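Local coordinates for cytochrome c552 (Thermochromatium tepidum, PDB 5ZE8), which carries five covalently bound c-type hemes at low redox potential and probably serves in electron transfer in a purple sulfur photosynthetic bacterium, at residues Ile285-Thr290 with Leu321-Thr326. Numbering follows the deposited sequence.
Sequences IVFDLT and LYLKLT
The ring of Phe287 meets Leu323 at its rim: methyl CD1 of Leu323 lies at the ring edge, in the ring plane, rather than over a face. The nearest carbon is CZ of Phe287, 3.8 Å from Leu323 CD1, and CE1 of Phe287 follows at 4.0 Å from the same methyl. Phe287 reaches that far because its CG stands opposite the backbone N (chi1 -175°), which extends the ring from its strand and carries its far end to the leucine. Two residues on, the pairing repeats without a ring, as CD1 of Leu289 touches CD1 of Leu325 at 4.0 Å. Both leucines turn CG away from their backbone N, with chi1 at 166° in Leu289 and -173° in Leu325, and touch through one methyl each. Leu323 and Leu325 reach across with the ends of their side chains, although their CB atoms do not point straight at the other strand. The backbones stay well apart, with CA atoms 10.5 Å between Phe287 and Leu323 and 9.4 Å between Leu289 and Leu325. Strands 285-294 and 320-328 belong to different antiparallel sheets, and the contact is apolar packing between those sheets. Leu289, Leu323 and Leu325 are buried, while Phe287 is partly exposed and its side chain lies about 13 Å from a bound heme c. Val302 of strand 297-306 touches both Phe287 and Leu289, and Ala429 and Ser431 of strand 426-434 also pack on Phe287. Val398 of strand 397-405, which pairs with 320-328, touches both Leu289 and Leu325, so neighbouring strands of both sheets join the same apolar layer.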
loop_
_atom_site.group_PDB
_atom_site.type_symbol
_atom_site.label_atom_id
_atom_site.label_comp_id
_atom_site.label_asym_id
_atom_site.label_seq_id
_atom_site.Cartn_x
_atom_site.Cartn_y
_atom_site.Cartn_z
ATOM N N ILE A 285 -8.065 4.883 11.716
ATOM C CA ILE A 285 -9.239 5.725 11.843
ATOM C C ILE A 285 -9.627 5.839 13.342
ATOM O O ILE A 285 -9.267 4.957 14.122
ATOM C CB ILE A 285 -10.467 5.243 11.016
ATOM C CG1 ILE A 285 -11.219 4.036 11.611
ATOM C CG2 ILE A 285 -10.050 5.052 9.596
ATOM C CD1 ILE A 285 -10.410 2.796 11.785
ATOM N N VAL A 286 -10.405 6.838 13.677
ATOM C CA VAL A 286 -11.160 6.913 14.913
ATOM C C VAL A 286 -12.647 6.720 14.601
ATOM O O VAL A 286 -13.187 7.501 13.807
ATOM C CB VAL A 286 -10.930 8.238 15.625
ATOM C CG1 VAL A 286 -11.494 8.160 17.076
ATOM C CG2 VAL A 286 -9.463 8.541 15.702
ATOM N N PHE A 287 -13.239 5.716 15.195
ATOM C CA PHE A 287 -14.612 5.345 14.938
ATOM C C PHE A 287 -15.453 5.458 16.184
ATOM O O PHE A 287 -15.067 4.920 17.205
ATOM C CB PHE A 287 -14.583 3.924 14.409
ATOM C CG PHE A 287 -15.941 3.403 13.962
ATOM C CD1 PHE A 287 -16.488 3.801 12.794
ATOM C CD2 PHE A 287 -16.604 2.497 14.757
ATOM C CE1 PHE A 287 -17.734 3.246 12.391
ATOM C CE2 PHE A 287 -17.812 1.955 14.368
ATOM C CZ PHE A 287 -18.377 2.340 13.194
ATOM N N ASP A 288 -16.562 6.146 16.117
ATOM C CA ASP A 288 -17.459 6.248 17.300
ATOM C C ASP A 288 -18.918 6.353 16.892
ATOM O O ASP A 288 -19.239 6.814 15.820
ATOM C CB ASP A 288 -17.053 7.453 18.144
ATOM C CG ASP A 288 -17.500 7.352 19.598
ATOM O OD1 ASP A 288 -17.740 6.225 20.142
ATOM O OD2 ASP A 288 -17.549 8.470 20.154
ATOM N N LEU A 289 -19.785 5.827 17.773
ATOM C CA LEU A 289 -21.235 5.800 17.572
ATOM C C LEU A 289 -21.864 6.484 18.780
ATOM O O LEU A 289 -21.465 6.174 19.892
ATOM C CB LEU A 289 -21.725 4.381 17.582
ATOM C CG LEU A 289 -23.232 4.112 17.711
ATOM C CD1 LEU A 289 -23.869 4.663 16.450
ATOM C CD2 LEU A 289 -23.427 2.638 17.759
ATOM N N THR A 290 -22.682 7.472 18.483
ATOM C CA THR A 290 -23.505 8.215 19.473
ATOM C C THR A 290 -24.969 8.006 19.161
ATOM O O THR A 290 -25.333 7.857 18.020
ATOM C CB THR A 290 -23.198 9.740 19.542
ATOM O OG1 THR A 290 -23.378 10.446 18.278
ATOM C CG2 THR A 290 -21.901 9.893 20.039
ATOM N N LEU A 321 -13.998 0.222 2.000
ATOM C CA LEU A 321 -14.581 -0.025 3.329
ATOM C C LEU A 321 -16.071 -0.002 3.258
ATOM O O LEU A 321 -16.689 0.589 2.328
ATOM C CB LEU A 321 -14.230 1.087 4.298
ATOM C CG LEU A 321 -12.951 1.883 4.155
ATOM C CD1 LEU A 321 -12.862 3.064 5.119
ATOM C CD2 LEU A 321 -11.785 0.944 4.313
ATOM N N TYR A 322 -16.689 -0.588 4.276
ATOM C CA TYR A 322 -18.131 -0.398 4.413
ATOM C C TYR A 322 -18.510 -0.428 5.865
ATOM O O TYR A 322 -17.834 -1.091 6.619
ATOM C CB TYR A 322 -18.932 -1.411 3.622
ATOM C CG TYR A 322 -18.806 -2.875 3.906
ATOM C CD1 TYR A 322 -19.492 -3.466 4.951
ATOM C CD2 TYR A 322 -17.978 -3.717 3.165
ATOM C CE1 TYR A 322 -19.381 -4.828 5.205
ATOM C CE2 TYR A 322 -17.901 -5.086 3.371
ATOM C CZ TYR A 322 -18.579 -5.634 4.441
ATOM O OH TYR A 322 -18.472 -6.976 4.691
ATOM N N LEU A 323 -19.600 0.314 6.183
ATOM C CA LEU A 323 -20.149 0.434 7.511
ATOM C C LEU A 323 -21.372 -0.473 7.606
ATOM O O LEU A 323 -22.220 -0.404 6.775
ATOM C CB LEU A 323 -20.576 1.849 7.794
ATOM C CG LEU A 323 -21.522 2.026 8.979
ATOM C CD1 LEU A 323 -20.753 1.730 10.305
ATOM C CD2 LEU A 323 -22.015 3.410 8.993
ATOM N N LYS A 324 -21.432 -1.315 8.621
ATOM C CA LYS A 324 -22.666 -2.009 9.005
ATOM C C LYS A 324 -23.136 -1.457 10.345
ATOM O O LYS A 324 -22.416 -1.525 11.295
ATOM C CB LYS A 324 -22.414 -3.465 9.140
ATOM C CG LYS A 324 -22.036 -4.134 7.864
ATOM C CD LYS A 324 -23.240 -4.345 6.925
ATOM C CE LYS A 324 -24.203 -5.446 7.363
ATOM N NZ LYS A 324 -23.574 -6.759 7.467
ATOM N N LEU A 325 -24.358 -0.992 10.389
ATOM C CA LEU A 325 -24.978 -0.476 11.582
ATOM C C LEU A 325 -26.261 -1.269 11.805
ATOM O O LEU A 325 -27.117 -1.364 10.930
ATOM C CB LEU A 325 -25.325 1.008 11.513
ATOM C CG LEU A 325 -25.845 1.779 12.720
ATOM C CD1 LEU A 325 -24.710 1.780 13.759
ATOM C CD2 LEU A 325 -26.257 3.196 12.343
ATOM N N THR A 326 -26.365 -1.825 13.006
ATOM C CA THR A 326 -27.417 -2.839 13.250
ATOM C C THR A 326 -28.017 -2.554 14.624
ATOM O O THR A 326 -27.319 -2.312 15.546
ATOM C CB THR A 326 -26.876 -4.263 13.193
ATOM O OG1 THR A 326 -26.115 -4.530 11.987
ATOM C CG2 THR A 326 -27.992 -5.323 13.272
#